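Local coordinates for protein xyloglucan-specific endo-beta-1,4-glucanase (Uncultured bacterium, PDB 4W88) that hydrolyses internal beta-1,4-glucosidic bonds of xyloglucan, as an endo-acting glycoside hydrolase of family GH5 built on a TIM barrel, at residues Phe230-Trp241 against Gln275-Trp286; Thr25-Ala33 against Pro61-Gly69. The protein carries 1 engineered substitution. All coordinates share one frame; numbering follows the deposited sequence.

How the contacts relate
Running from the N terminus, the chain forms contact 2 first: the loop after strand 15-18 meets the loop after strand 57-60, with helix 44-53 lying between them in sequence. Contact 1 follows much later, where the end of helix 228-231 and the loop beyond it meet the residues after strand 267-272 and the start of helix 280-295; helix 246-261 lies inside that closure. The two closures are in series, neither nested nor crossed. In the eight-stranded parallel barrel, contact 2 joins the loops after the first and second strands, contact 1 the segments that follow the sixth and seventh. Their centres are about 33 Å apart, and their nearest atoms about 13 Å.

Contact 1: Phe230-Trp241 against Gln275-Trp286; sequences FTYVADGSYSVW and QFKENTEDIVRW. With BGC (beta-D-glucopyranose), chain C.
Lys277 NZ donates to three backbone carbonyls of 230-241: Phe230 O at 2.9 Å, Tyr232 O at 2.8 Å and Tyr238 O at 3.0 Å. In this TIM barrel the lysine thus gathers the loop after helix 228-231 against the loop leaving strand 267-272. Its extended chain (chi3 -179°) carries the ammonium there; each carbonyl is approached from above its plane, and a water held by Ser237 OG also accepts from NZ, so four oxygens share its three protons. Nearby, Gln275 N donates to Thr231 O, while Asn279 ND2 reaches Ser239 O with that oxygen in its amide plane. At the other end, Asp282 OD1 accepts from Trp241 N at 2.9 Å and, through the opposite face of the carboxylate, from Arg285 NH2 in a salt bridge. Arg285 NE also donates to Trp241 O, nearly in line with the C=O bond (177°), the oxygen lying in the guanidinium plane.

In the packing around these bonds, Gln275 NE2 lies over one face of the Tyr232 ring, 3.2 Å from CD2; Tyr232 lines the glycan pocket. Phe230, Trp241 and Trp286 form an aromatic cluster: Phe230 CD2 lies over one face of the Trp286 ring, and Trp286 turns its edge to the face of Trp241, planes at 85°. Trp286 CA adds a CH-pi contact, 3.7 Å from the centroid of the five-membered Trp241 ring.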
# COMPACT_ATOMS: atom_id res chain seq x y z
N PHE A 230 -12.27 -8.41 -13.49
CA PHE A 230 -11.13 -9.12 -14.05
C PHE A 230 -10.16 -9.59 -12.97
O PHE A 230 -9.61 -10.69 -13.04
CB PHE A 230 -10.40 -8.26 -15.07
CG PHE A 230 -9.21 -8.95 -15.65
CD1 PHE A 230 -9.38 -10.02 -16.52
CD2 PHE A 230 -7.95 -8.56 -15.34
CE1 PHE A 230 -8.26 -10.69 -17.02
CE2 PHE A 230 -6.85 -9.22 -15.84
CZ PHE A 230 -7.01 -10.29 -16.66
N THR A 231 -9.89 -8.71 -11.99
CA THR A 231 -8.80 -8.95 -11.05
C THR A 231 -9.16 -9.86 -9.88
O THR A 231 -8.28 -10.54 -9.27
CB THR A 231 -8.25 -7.60 -10.48
OG1 THR A 231 -9.34 -6.89 -9.90
CG2 THR A 231 -7.67 -6.75 -11.60
N TYR A 232 -10.46 -9.84 -9.55
CA TYR A 232 -11.04 -10.67 -8.45
C TYR A 232 -11.99 -11.76 -8.96
O TYR A 232 -12.36 -11.76 -10.09
CB TYR A 232 -11.77 -9.78 -7.42
CG TYR A 232 -10.82 -9.09 -6.40
CD1 TYR A 232 -9.94 -8.06 -6.81
CD2 TYR A 232 -10.77 -9.52 -5.07
CE1 TYR A 232 -9.07 -7.48 -5.88
CE2 TYR A 232 -9.92 -8.95 -4.16
CZ TYR A 232 -9.10 -7.96 -4.57
OH TYR A 232 -8.26 -7.41 -3.63
N VAL A 233 -12.27 -12.72 -8.11
CA VAL A 233 -13.27 -13.75 -8.38
C VAL A 233 -14.57 -13.37 -7.66
O VAL A 233 -14.53 -13.09 -6.47
CB VAL A 233 -12.82 -15.13 -7.91
CG1 VAL A 233 -13.89 -16.20 -8.26
CG2 VAL A 233 -11.50 -15.47 -8.53
N ALA A 234 -15.67 -13.25 -8.42
CA ALA A 234 -16.97 -12.80 -7.90
C ALA A 234 -18.03 -13.15 -8.91
O ALA A 234 -17.66 -13.55 -10.01
CB ALA A 234 -16.96 -11.31 -7.70
N ASP A 235 -19.32 -12.96 -8.54
CA ASP A 235 -20.41 -13.20 -9.43
C ASP A 235 -20.30 -12.11 -10.47
O ASP A 235 -20.38 -10.94 -10.16
CB ASP A 235 -21.72 -13.07 -8.63
CG ASP A 235 -23.03 -13.03 -9.50
OD1 ASP A 235 -23.05 -13.33 -10.70
OD2 ASP A 235 -24.09 -12.68 -8.90
N GLY A 236 -20.09 -12.50 -11.70
CA GLY A 236 -19.90 -11.54 -12.82
C GLY A 236 -18.44 -11.46 -13.30
O GLY A 236 -18.13 -10.81 -14.34
N SER A 237 -17.54 -12.16 -12.60
CA SER A 237 -16.13 -12.02 -12.93
C SER A 237 -15.74 -12.75 -14.20
O SER A 237 -16.48 -13.69 -14.64
CB SER A 237 -15.21 -12.44 -11.76
OG SER A 237 -15.25 -13.81 -11.44
N TYR A 238 -14.63 -12.37 -14.80
CA TYR A 238 -14.20 -13.01 -16.04
C TYR A 238 -12.67 -13.08 -16.03
O TYR A 238 -12.00 -12.36 -15.27
CB TYR A 238 -14.73 -12.19 -17.24
CG TYR A 238 -14.44 -10.73 -17.17
CD1 TYR A 238 -15.32 -9.82 -16.56
CD2 TYR A 238 -13.29 -10.23 -17.71
CE1 TYR A 238 -15.04 -8.45 -16.51
CE2 TYR A 238 -13.00 -8.86 -17.66
CZ TYR A 238 -13.85 -7.98 -17.04
OH TYR A 238 -13.55 -6.64 -16.96
N SER A 239 -12.10 -13.94 -16.89
CA SER A 239 -10.69 -14.11 -17.01
C SER A 239 -10.08 -13.71 -18.32
O SER A 239 -8.86 -13.86 -18.50
CB SER A 239 -10.35 -15.55 -16.73
OG SER A 239 -10.82 -16.42 -17.78
N VAL A 240 -10.90 -13.24 -19.26
CA VAL A 240 -10.42 -12.84 -20.55
C VAL A 240 -10.15 -11.35 -20.58
O VAL A 240 -10.91 -10.57 -20.10
CB VAL A 240 -11.47 -13.19 -21.62
CG1 VAL A 240 -11.08 -12.69 -23.00
CG2 VAL A 240 -11.76 -14.68 -21.59
N TRP A 241 -9.06 -10.97 -21.22
CA TRP A 241 -8.72 -9.58 -21.41
C TRP A 241 -8.44 -9.32 -22.86
O TRP A 241 -7.35 -9.68 -23.39
CB TRP A 241 -7.54 -9.12 -20.52
CG TRP A 241 -7.43 -7.64 -20.55
CD1 TRP A 241 -6.67 -6.88 -21.39
CD2 TRP A 241 -8.24 -6.74 -19.81
NE1 TRP A 241 -6.93 -5.53 -21.18
CE2 TRP A 241 -7.88 -5.43 -20.20
CE3 TRP A 241 -9.24 -6.92 -18.85
CZ2 TRP A 241 -8.47 -4.32 -19.66
CZ3 TRP A 241 -9.78 -5.80 -18.27
CH2 TRP A 241 -9.45 -4.52 -18.71
N GLN A 275 -5.70 -11.63 -9.85
CA GLN A 275 -5.63 -12.98 -9.41
C GLN A 275 -5.46 -13.91 -10.61
O GLN A 275 -6.02 -13.69 -11.70
CB GLN A 275 -6.88 -13.39 -8.61
CG GLN A 275 -7.00 -12.67 -7.29
CD GLN A 275 -8.28 -12.94 -6.54
OE1 GLN A 275 -8.80 -14.07 -6.53
NE2 GLN A 275 -8.81 -11.90 -5.90
N PHE A 276 -4.60 -14.88 -10.41
CA PHE A 276 -4.28 -15.87 -11.42
C PHE A 276 -5.46 -16.80 -11.66
O PHE A 276 -5.89 -17.49 -10.74
CB PHE A 276 -3.02 -16.72 -11.14
CG PHE A 276 -2.67 -17.64 -12.27
CD1 PHE A 276 -2.26 -17.08 -13.50
CD2 PHE A 276 -2.71 -19.02 -12.13
CE1 PHE A 276 -1.96 -17.89 -14.59
CE2 PHE A 276 -2.36 -19.84 -13.23
CZ PHE A 276 -1.99 -19.26 -14.44
N LYS A 277 -5.95 -16.80 -12.90
CA LYS A 277 -7.16 -17.59 -13.28
C LYS A 277 -6.87 -18.46 -14.51
O LYS A 277 -7.67 -18.52 -15.44
CB LYS A 277 -8.32 -16.63 -13.61
CG LYS A 277 -8.80 -15.68 -12.53
CD LYS A 277 -9.74 -14.63 -13.08
CE LYS A 277 -10.17 -13.70 -11.95
NZ LYS A 277 -11.34 -12.88 -12.41
N GLU A 278 -5.67 -19.08 -14.51
CA GLU A 278 -5.17 -19.94 -15.61
C GLU A 278 -5.26 -19.16 -16.91
O GLU A 278 -5.70 -19.68 -17.95
CB GLU A 278 -5.87 -21.28 -15.69
CG GLU A 278 -5.94 -21.93 -14.36
CD GLU A 278 -5.39 -23.22 -14.24
OE1 GLU A 278 -4.22 -23.22 -13.83
OE2 GLU A 278 -6.17 -24.17 -14.53
N ASN A 279 -4.82 -17.91 -16.84
CA ASN A 279 -5.08 -16.93 -17.86
C ASN A 279 -3.87 -16.02 -18.05
O ASN A 279 -4.02 -14.78 -18.14
CB ASN A 279 -6.32 -16.10 -17.53
CG ASN A 279 -6.16 -15.26 -16.26
OD1 ASN A 279 -5.41 -15.60 -15.35
ND2 ASN A 279 -6.87 -14.13 -16.24
N THR A 280 -2.70 -16.63 -18.13
CA THR A 280 -1.46 -15.89 -18.24
C THR A 280 -1.48 -14.82 -19.31
O THR A 280 -1.12 -13.66 -19.08
CB THR A 280 -0.32 -16.83 -18.58
OG1 THR A 280 -0.13 -17.72 -17.49
CG2 THR A 280 0.98 -16.02 -18.78
N GLU A 281 -1.86 -15.22 -20.52
CA GLU A 281 -1.84 -14.25 -21.66
C GLU A 281 -2.80 -13.07 -21.44
O GLU A 281 -2.55 -11.93 -21.87
CB GLU A 281 -2.21 -14.96 -22.97
CG GLU A 281 -1.20 -16.01 -23.35
CD GLU A 281 -1.72 -17.41 -23.02
OE1 GLU A 281 -1.86 -18.23 -24.06
OE2 GLU A 281 -1.95 -17.69 -21.75
N ASP A 282 -3.94 -13.33 -20.80
CA ASP A 282 -4.86 -12.25 -20.49
C ASP A 282 -4.32 -11.28 -19.45
O ASP A 282 -4.46 -10.06 -19.59
CB ASP A 282 -6.21 -12.83 -19.99
CG ASP A 282 -6.84 -13.72 -21.00
OD1 ASP A 282 -7.40 -13.17 -21.96
OD2 ASP A 282 -6.74 -14.95 -20.88
N ILE A 283 -3.71 -11.83 -18.42
CA ILE A 283 -3.09 -10.95 -17.44
C ILE A 283 -1.96 -10.11 -18.06
O ILE A 283 -1.87 -8.91 -17.76
CB ILE A 283 -2.64 -11.72 -16.17
CG1 ILE A 283 -3.86 -12.28 -15.44
CG2 ILE A 283 -1.76 -10.83 -15.30
CD1 ILE A 283 -3.55 -13.19 -14.27
N VAL A 284 -1.08 -10.73 -18.88
CA VAL A 284 -0.11 -9.94 -19.60
C VAL A 284 -0.72 -8.77 -20.37
O VAL A 284 -0.18 -7.64 -20.34
CB VAL A 284 0.76 -10.85 -20.49
CG1 VAL A 284 1.69 -10.03 -21.41
CG2 VAL A 284 1.56 -11.84 -19.58
N ARG A 285 -1.80 -9.02 -21.12
CA ARG A 285 -2.48 -7.94 -21.83
C ARG A 285 -3.07 -6.87 -20.90
O ARG A 285 -2.96 -5.66 -21.17
CB ARG A 285 -3.58 -8.52 -22.73
CG ARG A 285 -3.04 -9.28 -23.94
CD ARG A 285 -4.13 -9.52 -24.99
NE ARG A 285 -4.98 -10.63 -24.54
CZ ARG A 285 -4.72 -11.92 -24.72
NH1 ARG A 285 -3.66 -12.32 -25.36
NH2 ARG A 285 -5.55 -12.83 -24.24
N TRP A 286 -3.64 -7.30 -19.79
CA TRP A 286 -4.20 -6.36 -18.83
C TRP A 286 -3.10 -5.45 -18.27
O TRP A 286 -3.29 -4.24 -18.15
CB TRP A 286 -4.89 -7.12 -17.70
CG TRP A 286 -5.34 -6.23 -16.58
CD1 TRP A 286 -6.44 -5.41 -16.54
CD2 TRP A 286 -4.64 -6.03 -15.36
NE1 TRP A 286 -6.47 -4.71 -15.36
CE2 TRP A 286 -5.37 -5.09 -14.61
CE3 TRP A 286 -3.47 -6.56 -14.83
CZ2 TRP A 286 -4.93 -4.64 -13.36
CZ3 TRP A 286 -3.04 -6.13 -13.61
CH2 TRP A 286 -3.76 -5.19 -12.88
C2 BGC C . -11.38 -5.81 -1.93
C3 BGC C . -10.08 -5.32 -1.27
C4 BGC C . -9.29 -4.44 -2.17
C5 BGC C . -10.48 -3.50 -2.65
C6 BGC C . -9.79 -2.59 -3.60
C1 BGC C . -12.47 -4.86 -2.25
O2 BGC C . -11.99 -6.46 -0.91
O3 BGC C . -9.35 -6.49 -0.98
O4 BGC C . -7.94 -4.11 -1.56
O5 BGC C . -11.76 -4.18 -3.14
O6 BGC C . -10.50 -1.47 -4.04
O HOH W 1 -7.26 -12.42 -13.79
O HOH W 2 -11.51 -12.96 -5.15
O HOH W 3 -13.19 -15.12 -12.76
O HOH W 4 -8.97 -16.71 -19.89

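Contact 2: Thr25-Ala33 against Pro61-Gly69; sequences TGGGNSVNA and PVTFANHLG
His67 packs against Ser30 and Ala33, and Asn66 against Gly28, where the barrel loop after strand 57-60 fits into the curve of the loop after strand 15-18. The His67 ring enters with its edge: CE1 comes 3.1 Å from Ser30 O, and the methyl of Ala33 lies near the ring plane, 3.8 Å from CE1. Gly28 O is a separate neighbour, 3.4 Å from His67 CE1. A water 2.8 Å from His67 ND1 bridges to Asn29 OD1. Outside the two segments, Trp80 stacks on the ring. With an alanine in place of His67, the bridging water would probably lose its ring partner and a gap would open beside Ser30 O and the Ala33 methyl, where the ring edge had lain.

Asn66 turns CG away from its carbonyl carbon (chi1 -68°), bringing ND2 to 3.0 Å from a second water, which also lies within reach of Gly26 O and Gly28 O; Tyr108 OH is a further partner of ND2. Thr25, third in buried surface, adds an apolar touch, its CG2 4.0 Å from Thr63 CG2, while Thr63 OG1 bonds to Asp23 O. With water at two polar junctions and Ser30 O set against the ring edge at CE1, the chemistry implies a joint in which fit and bridging solvent carry a large share.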
# COMPACT_ATOMS: atom_id res chain seq x y z
N THR A 25 -2.48 -11.26 11.15
CA THR A 25 -3.06 -10.88 12.46
C THR A 25 -3.18 -12.04 13.43
O THR A 25 -3.70 -11.88 14.54
CB THR A 25 -4.44 -10.29 12.26
OG1 THR A 25 -5.32 -11.28 11.72
CG2 THR A 25 -4.37 -9.01 11.40
N GLY A 26 -2.64 -13.21 13.07
CA GLY A 26 -2.59 -14.30 14.01
C GLY A 26 -1.40 -14.14 14.95
O GLY A 26 -0.57 -13.24 14.79
N GLY A 27 -1.32 -15.06 15.87
CA GLY A 27 -0.21 -15.14 16.81
C GLY A 27 -0.20 -14.19 17.97
O GLY A 27 0.77 -14.25 18.81
N GLY A 28 -1.18 -13.31 18.05
CA GLY A 28 -1.20 -12.38 19.17
C GLY A 28 -0.02 -11.44 19.27
O GLY A 28 0.49 -10.95 18.25
N ASN A 29 0.45 -11.23 20.50
CA ASN A 29 1.53 -10.28 20.70
C ASN A 29 2.84 -11.02 20.61
O ASN A 29 3.59 -11.09 21.58
CB ASN A 29 1.37 -9.57 22.07
CG ASN A 29 2.45 -8.59 22.36
OD1 ASN A 29 2.96 -7.91 21.54
ND2 ASN A 29 2.76 -8.50 23.61
N SER A 30 3.17 -11.44 19.40
CA SER A 30 4.30 -12.28 19.18
C SER A 30 4.86 -11.98 17.78
O SER A 30 4.09 -11.71 16.83
CB SER A 30 3.87 -13.77 19.21
OG SER A 30 5.02 -14.47 18.80
N VAL A 31 6.16 -12.10 17.64
CA VAL A 31 6.77 -12.10 16.29
C VAL A 31 6.27 -13.21 15.35
O VAL A 31 6.39 -13.10 14.12
CB VAL A 31 8.33 -12.05 16.30
CG1 VAL A 31 8.82 -10.79 17.01
CG2 VAL A 31 8.86 -13.32 16.90
N ASN A 32 5.65 -14.25 15.93
CA ASN A 32 5.10 -15.31 15.16
C ASN A 32 3.90 -14.91 14.31
O ASN A 32 3.46 -15.70 13.44
CB ASN A 32 4.80 -16.50 16.03
CG ASN A 32 6.06 -17.08 16.59
OD1 ASN A 32 7.11 -17.20 15.90
ND2 ASN A 32 6.01 -17.38 17.84
N ALA A 33 3.39 -13.68 14.53
CA ALA A 33 2.33 -13.14 13.64
C ALA A 33 2.76 -13.20 12.19
O ALA A 33 1.93 -13.46 11.29
CB ALA A 33 1.97 -11.71 14.00
N PRO A 61 3.71 -4.08 4.32
CA PRO A 61 2.51 -3.84 5.13
C PRO A 61 2.68 -4.46 6.51
O PRO A 61 3.16 -5.58 6.64
CB PRO A 61 1.43 -4.55 4.35
CG PRO A 61 2.13 -5.57 3.53
CD PRO A 61 3.49 -5.04 3.24
N VAL A 62 2.25 -3.71 7.52
CA VAL A 62 2.42 -4.14 8.89
C VAL A 62 1.13 -3.87 9.68
O VAL A 62 0.62 -2.76 9.65
CB VAL A 62 3.55 -3.43 9.60
CG1 VAL A 62 3.75 -3.99 10.98
CG2 VAL A 62 4.86 -3.56 8.84
N THR A 63 0.65 -4.87 10.41
CA THR A 63 -0.49 -4.65 11.30
C THR A 63 0.08 -4.60 12.69
O THR A 63 0.69 -5.57 13.19
CB THR A 63 -1.59 -5.78 11.20
OG1 THR A 63 -2.01 -5.84 9.80
CG2 THR A 63 -2.76 -5.43 12.08
N PHE A 64 -0.18 -3.48 13.36
CA PHE A 64 0.42 -3.27 14.69
C PHE A 64 -0.49 -3.65 15.83
O PHE A 64 -0.00 -3.98 16.90
CB PHE A 64 0.79 -1.80 14.80
CG PHE A 64 1.97 -1.46 13.95
CD1 PHE A 64 3.27 -1.70 14.45
CD2 PHE A 64 1.81 -0.96 12.68
CE1 PHE A 64 4.37 -1.41 13.65
CE2 PHE A 64 2.97 -0.70 11.88
CZ PHE A 64 4.26 -0.97 12.37
N ALA A 65 -1.82 -3.57 15.60
CA ALA A 65 -2.79 -3.67 16.66
C ALA A 65 -2.45 -4.68 17.80
O ALA A 65 -2.43 -4.31 19.00
CB ALA A 65 -4.18 -3.98 16.10
N ASN A 66 -2.30 -5.96 17.44
CA ASN A 66 -2.06 -6.95 18.49
C ASN A 66 -0.69 -6.85 19.21
O ASN A 66 -0.48 -7.51 20.26
CB ASN A 66 -2.18 -8.32 17.92
CG ASN A 66 -3.58 -8.65 17.52
OD1 ASN A 66 -4.56 -8.08 18.01
ND2 ASN A 66 -3.70 -9.56 16.60
N HIS A 67 0.17 -5.98 18.71
CA HIS A 67 1.51 -5.76 19.28
C HIS A 67 1.55 -4.50 20.11
O HIS A 67 2.61 -4.09 20.55
CB HIS A 67 2.57 -5.71 18.16
CG HIS A 67 2.50 -6.86 17.21
ND1 HIS A 67 3.00 -8.13 17.48
CD2 HIS A 67 1.82 -6.97 16.05
CE1 HIS A 67 2.66 -8.94 16.48
NE2 HIS A 67 1.97 -8.25 15.60
N LEU A 68 0.41 -3.85 20.29
CA LEU A 68 0.33 -2.61 21.07
C LEU A 68 -0.07 -2.80 22.49
O LEU A 68 -0.96 -3.57 22.82
CB LEU A 68 -0.68 -1.62 20.44
CG LEU A 68 -0.51 -1.25 18.98
CD1 LEU A 68 -1.61 -0.40 18.46
CD2 LEU A 68 0.87 -0.61 18.69
N GLY A 69 0.57 -2.01 23.34
CA GLY A 69 0.20 -1.91 24.73
C GLY A 69 -1.08 -1.10 24.90
O GLY A 69 -1.69 -0.62 23.94
O HOH W 5 -0.95 -10.62 15.88
O HOH W 6 4.72 -8.48 19.60